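Local coordinates for PKD domain (PDB 6AEM), which is a calcium-binding polycystic-kidney-disease domain of the Vibrio anguillarum protease Epp, its precise role in the protease being unsettled, at residues Y56-L66 with T78-V86. Sequence-based numbering, arbitrary orientation. Where two conformers were deposited one is given.
Sequences YTRAGQYTVSL and TTRTTQVEV. With ZN (zinc ion), chain F.
V84 turns its CG2 methyl into the corner formed by two tyrosines, 3.8 Å from CD2 of Y56 and 3.8 Å from CE2 of Y62. It meets the Y62 ring at the edge, near its plane, and the Y56 ring obliquely. The tyrosines overlap: Y56 CE1 lies 3.4 Å above the Y62 ring, over its centre. With CG placed beside the backbone N (chi1 -62°), the Y62 ring points back toward the loop preceding its strand, where its hydroxyl donates to R58 O over 2.7 Å from above the carbonyl plane; Y56 gives its own hydroxyl to F41 O. Further along this face the T82 methyl CG2 lies 4.1 Å from V64 CG2, and L14 touches both residues. On the threonine-rich other face, T63 sets CG2 3.9 Å from T79 CB and OG1 3.6 Å from T81 CG2. Between the faces, strands 60-66 and 78-84 pair as an antiparallel hairpin, with reciprocal backbone bonds at G60–V84, Y62–T82, V64–R80 and L66–T78. Beyond G60–V84, both E85 carboxylate oxygens chelate a zinc ion that also carries three waters. The chemistry thus divides the ribbon into a largely apolar face, buried around V64, L66, T82 and V84 while R80 bonds F12 O and N11 OD1, and a mostly exposed one of threonines and glutamines.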
ATOM      1  N   TYR A  56      -7.414   6.594  10.298  1.00 19.29           N
ATOM      2  CA  TYR A  56      -6.541   7.402  11.131  1.00 17.98           C
ATOM      3  C   TYR A  56      -7.350   7.921  12.314  1.00 20.41           C
ATOM      4  O   TYR A  56      -8.569   8.124  12.217  1.00 21.34           O
ATOM      5  CB  TYR A  56      -5.952   8.579  10.331  1.00 16.32           C
ATOM      6  CG  TYR A  56      -5.016   8.111   9.235  1.00 14.72           C
ATOM      7  CD1 TYR A  56      -3.728   7.669   9.532  1.00 14.79           C
ATOM      8  CD2 TYR A  56      -5.434   8.045   7.903  1.00 15.20           C
ATOM      9  CE1 TYR A  56      -2.882   7.209   8.523  1.00 13.67           C
ATOM     10  CE2 TYR A  56      -4.586   7.590   6.886  1.00 13.62           C
ATOM     11  CZ  TYR A  56      -3.297   7.185   7.201  1.00 12.35           C
ATOM     12  OH  TYR A  56      -2.509   6.714   6.172  1.00 12.63           O
ATOM     13  N   THR A  57      -6.677   8.096  13.453  1.00 22.54           N
ATOM     14  CA  THR A  57      -7.329   8.659  14.635  1.00 24.98           C
ATOM     15  C   THR A  57      -7.263  10.179  14.686  1.00 24.33           C
ATOM     16  O   THR A  57      -7.944  10.787  15.525  1.00 26.35           O
ATOM     17  CB  THR A  57      -6.717   8.084  15.920  1.00 28.72           C
ATOM     18  OG1 THR A  57      -5.363   8.531  16.051  1.00 31.55           O
ATOM     19  CG2 THR A  57      -6.763   6.569  15.917  1.00 29.96           C
ATOM     20  N   ARG A  58      -6.447  10.800  13.845  1.00 23.03           N
ATOM     21  CA  ARG A  58      -6.374  12.247  13.751  1.00 24.10           C
ATOM     22  C   ARG A  58      -6.082  12.682  12.322  1.00 22.15           C
ATOM     23  O   ARG A  58      -5.488  11.944  11.528  1.00 21.13           O
ATOM     24  CB  ARG A  58      -5.352  12.807  14.722  1.00 28.73           C
ATOM     25  CG  ARG A  58      -3.964  12.242  14.507  1.00 34.43           C
ATOM     26  CD  ARG A  58      -3.482  11.622  15.817  1.00 40.43           C
ATOM     27  NE  ARG A  58      -2.598  12.544  16.512  1.00 45.04           N
ATOM     28  CZ  ARG A  58      -2.208  12.415  17.773  1.00 47.23           C
ATOM     29  NH1 ARG A  58      -1.399  13.323  18.289  1.00 47.82           N
ATOM     30  NH2 ARG A  58      -2.688  11.444  18.539  1.00 48.03           N
ATOM     31  N   ALA A  59      -6.536  13.893  11.999  1.00 21.65           N
ATOM     32  CA  ALA A  59      -6.285  14.477  10.693  1.00 21.69           C
ATOM     33  C   ALA A  59      -4.786  14.644  10.469  1.00 21.32           C
ATOM     34  O   ALA A  59      -4.006  14.732  11.415  1.00 22.60           O
ATOM     35  CB  ALA A  59      -6.994  15.829  10.571  1.00 21.95           C
ATOM     36  N   GLY A  60      -4.394  14.705   9.202  1.00 20.09           N
ATOM     37  CA  GLY A  60      -3.030  15.054   8.844  1.00 19.47           C
ATOM     38  C   GLY A  60      -2.631  14.520   7.483  1.00 15.79           C
ATOM     39  O   GLY A  60      -3.424  13.947   6.769  1.00 15.62           O
ATOM     40  N   GLN A  61      -1.371  14.794   7.131  1.00 16.03           N
ATOM     41  CA  GLN A  61      -0.713  14.245   5.950  1.00 15.00           C
ATOM     42  C   GLN A  61       0.129  13.066   6.392  1.00 12.21           C
ATOM     43  O   GLN A  61       0.944  13.202   7.322  1.00 13.82           O
ATOM     44  CB  GLN A  61       0.252  15.222   5.251  1.00 17.73           C
ATOM     45  CG  GLN A  61       1.285  14.389   4.274  1.00 22.16           C
ATOM     46  CD  GLN A  61       2.370  15.171   3.495  1.00 23.54           C
ATOM     47  OE1 GLN A  61       3.622  14.954   3.722  1.00 21.71           O
ATOM     48  NE2 GLN A  61       1.937  15.976   2.530  1.00 24.38           N
ATOM     49  N   TYR A  62       0.011  11.957   5.674  1.00 11.06           N
ATOM     50  CA  TYR A  62       0.722  10.738   6.006  1.00 10.91           C
ATOM     51  C   TYR A  62       1.323  10.173   4.723  1.00  9.73           C
ATOM     52  O   TYR A  62       0.771  10.366   3.614  1.00 10.98           O
ATOM     53  CB  TYR A  62      -0.257   9.680   6.549  1.00 11.94           C
ATOM     54  CG  TYR A  62      -0.953  10.072   7.823  1.00 13.19           C
ATOM     55  CD1 TYR A  62      -0.354   9.875   9.073  1.00 13.33           C
ATOM     56  CD2 TYR A  62      -2.220  10.628   7.799  1.00 14.10           C
ATOM     57  CE1 TYR A  62      -0.993  10.249  10.266  1.00 15.16           C
ATOM     58  CE2 TYR A  62      -2.852  10.989   8.989  1.00 14.21           C
ATOM     59  CZ  TYR A  62      -2.237  10.791  10.211  1.00 15.25           C
ATOM     60  OH  TYR A  62      -2.893  11.119  11.380  1.00 17.47           O
ATOM     61  N   THR A  63       2.459   9.485   4.874  1.00  9.40           N
ATOM     62  CA  THR A  63       3.049   8.721   3.782  1.00  9.50           C
ATOM     63  C   THR A  63       2.623   7.261   3.965  1.00  9.64           C
ATOM     64  O   THR A  63       2.874   6.659   5.015  1.00 11.01           O
ATOM     65  CB  THR A  63       4.572   8.870   3.792  1.00 10.04           C
ATOM     66  OG1 THR A  63       4.931  10.231   3.529  1.00 11.29           O
ATOM     67  CG2 THR A  63       5.224   7.969   2.736  1.00 10.46           C
ATOM     68  N   VAL A  64       1.966   6.708   2.932  1.00  9.72           N
ATOM     69  CA  VAL A  64       1.553   5.307   2.893  1.00  9.24           C
ATOM     70  C   VAL A  64       2.509   4.570   1.975  1.00  9.63           C
ATOM     71  O   VAL A  64       2.752   5.013   0.846  1.00 10.22           O
ATOM     72  CB  VAL A  64       0.103   5.194   2.398  1.00 10.18           C
ATOM     73  CG1 VAL A  64      -0.313   3.749   2.216  1.00 11.58           C
ATOM     74  CG2 VAL A  64      -0.853   5.916   3.355  1.00 11.13           C
ATOM     75  N   SER A  65       3.040   3.452   2.459  1.00  9.58           N
ATOM     76  CA  SER A  65       4.020   2.663   1.734  0.53  9.08           C
ATOM     77  C   SER A  65       3.520   1.246   1.501  1.00  9.29           C
ATOM     78  O   SER A  65       2.907   0.642   2.391  1.00 10.10           O
ATOM     79  CB  SER A  65       5.292   2.546   2.573  0.53  9.10           C
ATOM     80  OG  SER A  65       5.839   3.806   2.877  0.53  9.29           O
ATOM     81  N   LEU A  66       3.808   0.722   0.301  1.00  9.07           N
ATOM     82  CA  LEU A  66       3.493  -0.664  -0.018  1.00  8.93           C
ATOM     83  C   LEU A  66       4.724  -1.316  -0.619  1.00  9.08           C
ATOM     84  O   LEU A  66       5.250  -0.839  -1.638  1.00  9.45           O
ATOM     85  CB  LEU A  66       2.350  -0.773  -1.029  1.00  9.56           C
ATOM     86  CG  LEU A  66       2.076  -2.180  -1.582  1.00 10.09           C
ATOM     87  CD1 LEU A  66       1.673  -3.141  -0.480  1.00 11.10           C
ATOM     88  CD2 LEU A  66       1.027  -2.088  -2.688  1.00 10.85           C
ATOM     89  N   THR A  78       6.523   1.218  -3.365  1.00  8.50           N
ATOM     90  CA  THR A  78       5.944   2.477  -3.840  1.00  8.72           C
ATOM     91  C   THR A  78       5.276   3.167  -2.670  1.00  8.58           C
ATOM     92  O   THR A  78       4.614   2.515  -1.871  1.00  9.42           O
ATOM     93  CB  THR A  78       5.001   2.276  -5.020  1.00 10.04           C
ATOM     94  OG1 THR A  78       5.767   1.784  -6.122  1.00 11.20           O
ATOM     95  CG2 THR A  78       4.305   3.581  -5.398  1.00 11.30           C
ATOM     96  N   THR A  79       5.476   4.479  -2.563  1.00  8.86           N
ATOM     97  CA  THR A  79       4.847   5.244  -1.486  1.00  8.97           C
ATOM     98  C   THR A  79       4.076   6.420  -2.070  1.00  8.85           C
ATOM     99  O   THR A  79       4.412   6.928  -3.127  1.00  9.41           O
ATOM    100  CB  THR A  79       5.832   5.753  -0.409  1.00  9.72           C
ATOM    101  OG1 THR A  79       6.541   6.906  -0.884  1.00 10.92           O
ATOM    102  CG2 THR A  79       6.841   4.673  -0.004  1.00  9.95           C
ATOM    103  N   ARG A  80       3.064   6.898  -1.341  1.00  9.27           N
ATOM    104  CA  ARG A  80       2.285   8.068  -1.748  1.00 10.05           C
ATOM    105  C   ARG A  80       1.892   8.842  -0.496  1.00  9.05           C
ATOM    106  O   ARG A  80       1.459   8.244   0.488  1.00  9.67           O
ATOM    107  CB  ARG A  80       0.998   7.710  -2.488  1.00 12.20           C
ATOM    108  CG  ARG A  80       1.161   6.867  -3.723  1.00 14.60           C
ATOM    109  CD  ARG A  80      -0.253   6.641  -4.333  1.00 15.72           C
ATOM    110  NE  ARG A  80      -0.148   6.050  -5.660  1.00 17.50           N
ATOM    111  CZ  ARG A  80       0.241   6.704  -6.737  1.00 19.20           C
ATOM    112  NH1 ARG A  80       0.455   8.010  -6.699  1.00 22.94           N
ATOM    113  NH2 ARG A  80       0.337   6.030  -7.877  1.00 20.31           N
ATOM    114  N   THR A  81       2.000  10.181  -0.556  1.00  9.29           N
ATOM    115  CA  THR A  81       1.395  10.985   0.506  1.00  9.76           C
ATOM    116  C   THR A  81      -0.129  11.053   0.317  1.00 10.38           C
ATOM    117  O   THR A  81      -0.658  10.975  -0.806  1.00 10.31           O
ATOM    118  CB  THR A  81       1.998  12.399   0.577  1.00 10.03           C
ATOM    119  OG1 THR A  81       1.877  13.053  -0.699  1.00 10.45           O
ATOM    120  CG2 THR A  81       3.461  12.335   1.025  1.00 10.60           C
ATOM    121  N   THR A  82      -0.839  11.187   1.435  1.00 10.30           N
ATOM    122  CA  THR A  82      -2.276  11.392   1.451  1.00 12.28           C
ATOM    123  C   THR A  82      -2.588  12.390   2.553  1.00 13.74           C
ATOM    124  O   THR A  82      -1.825  12.573   3.501  1.00 14.27           O
ATOM    125  CB  THR A  82      -3.016  10.051   1.659  1.00 14.52           C
ATOM    126  OG1 THR A  82      -4.411  10.231   1.400  1.00 16.21           O
ATOM    127  CG2 THR A  82      -2.805   9.489   3.051  1.00 15.42           C
ATOM    128  N   GLN A  83      -3.721  13.035   2.408  1.00 16.02           N
ATOM    129  CA  GLN A  83      -4.203  13.980   3.403  1.00 18.51           C
ATOM    130  C   GLN A  83      -5.590  13.545   3.832  1.00 18.02           C
ATOM    131  O   GLN A  83      -6.445  13.254   2.986  1.00 19.40           O
ATOM    132  CB  GLN A  83      -4.250  15.406   2.848  1.00 23.53           C
ATOM    133  CG  GLN A  83      -2.881  15.997   2.502  1.00 29.48           C
ATOM    134  CD  GLN A  83      -2.301  15.500   1.186  1.00 35.54           C
ATOM    135  OE1 GLN A  83      -3.026  15.311   0.199  1.00 38.68           O
ATOM    136  NE2 GLN A  83      -0.980  15.266   1.172  1.00 36.11           N
ATOM    137  N   VAL A  84      -5.820  13.502   5.137  1.00 16.88           N
ATOM    138  CA  VAL A  84      -7.140  13.197   5.668  1.00 17.82           C
ATOM    139  C   VAL A  84      -7.547  14.319   6.600  1.00 19.01           C
ATOM    140  O   VAL A  84      -6.709  14.908   7.293  1.00 19.58           O
ATOM    141  CB  VAL A  84      -7.240  11.821   6.361  1.00 19.41           C
ATOM    142  CG1 VAL A  84      -7.017  10.716   5.341  1.00 21.38           C
ATOM    143  CG2 VAL A  84      -6.272  11.699   7.514  1.00 20.22           C
ATOM    144  N   GLU A  85      -8.828  14.630   6.583  1.00 19.95           N
ATOM    145  CA  GLU A  85      -9.391  15.694   7.384  1.00 22.25           C
ATOM    146  C   GLU A  85     -10.571  15.134   8.155  1.00 21.68           C
ATOM    147  O   GLU A  85     -11.257  14.231   7.686  1.00 21.98           O
ATOM    148  CB  GLU A  85      -9.931  16.821   6.490  1.00 25.93           C
ATOM    149  CG  GLU A  85      -8.919  17.413   5.530  1.00 30.21           C
ATOM    150  CD  GLU A  85      -9.582  18.100   4.356  1.00 33.69           C
ATOM    151  OE1 GLU A  85     -10.684  18.663   4.527  1.00 35.37           O
ATOM    152  OE2 GLU A  85      -9.026  18.038   3.247  1.00 35.70           O
ATOM    153  N   VAL A  86     -10.789  15.671   9.349  1.00 21.91           N
ATOM    154  CA  VAL A  86     -12.017  15.313  10.070  0.63 22.27           C
ATOM    155  C   VAL A  86     -13.215  15.805   9.267  1.00 23.98           C
ATOM    156  O   VAL A  86     -13.168  16.918   8.705  1.00 26.23           O
ATOM    157  CB  VAL A  86     -12.021  15.914  11.486  0.63 23.63           C
ATOM    158  CG1 VAL A  86     -10.768  15.510  12.251  0.63 22.25           C
ATOM    159  CG2 VAL A  86     -12.156  17.424  11.435  0.63 25.90           C
TER
HETATM  160 ZN    ZN F 104     -10.598  19.467   2.433  1.00 71.96          ZN
HETATM  161  O   HOH W   1     -12.255  19.919   3.841  1.00 33.00           O
HETATM  162  O   HOH W   2     -12.917  18.321   2.448  1.00 39.57           O
HETATM  163  O   HOH W   3      -8.610  19.614   1.068  1.00 38.94           O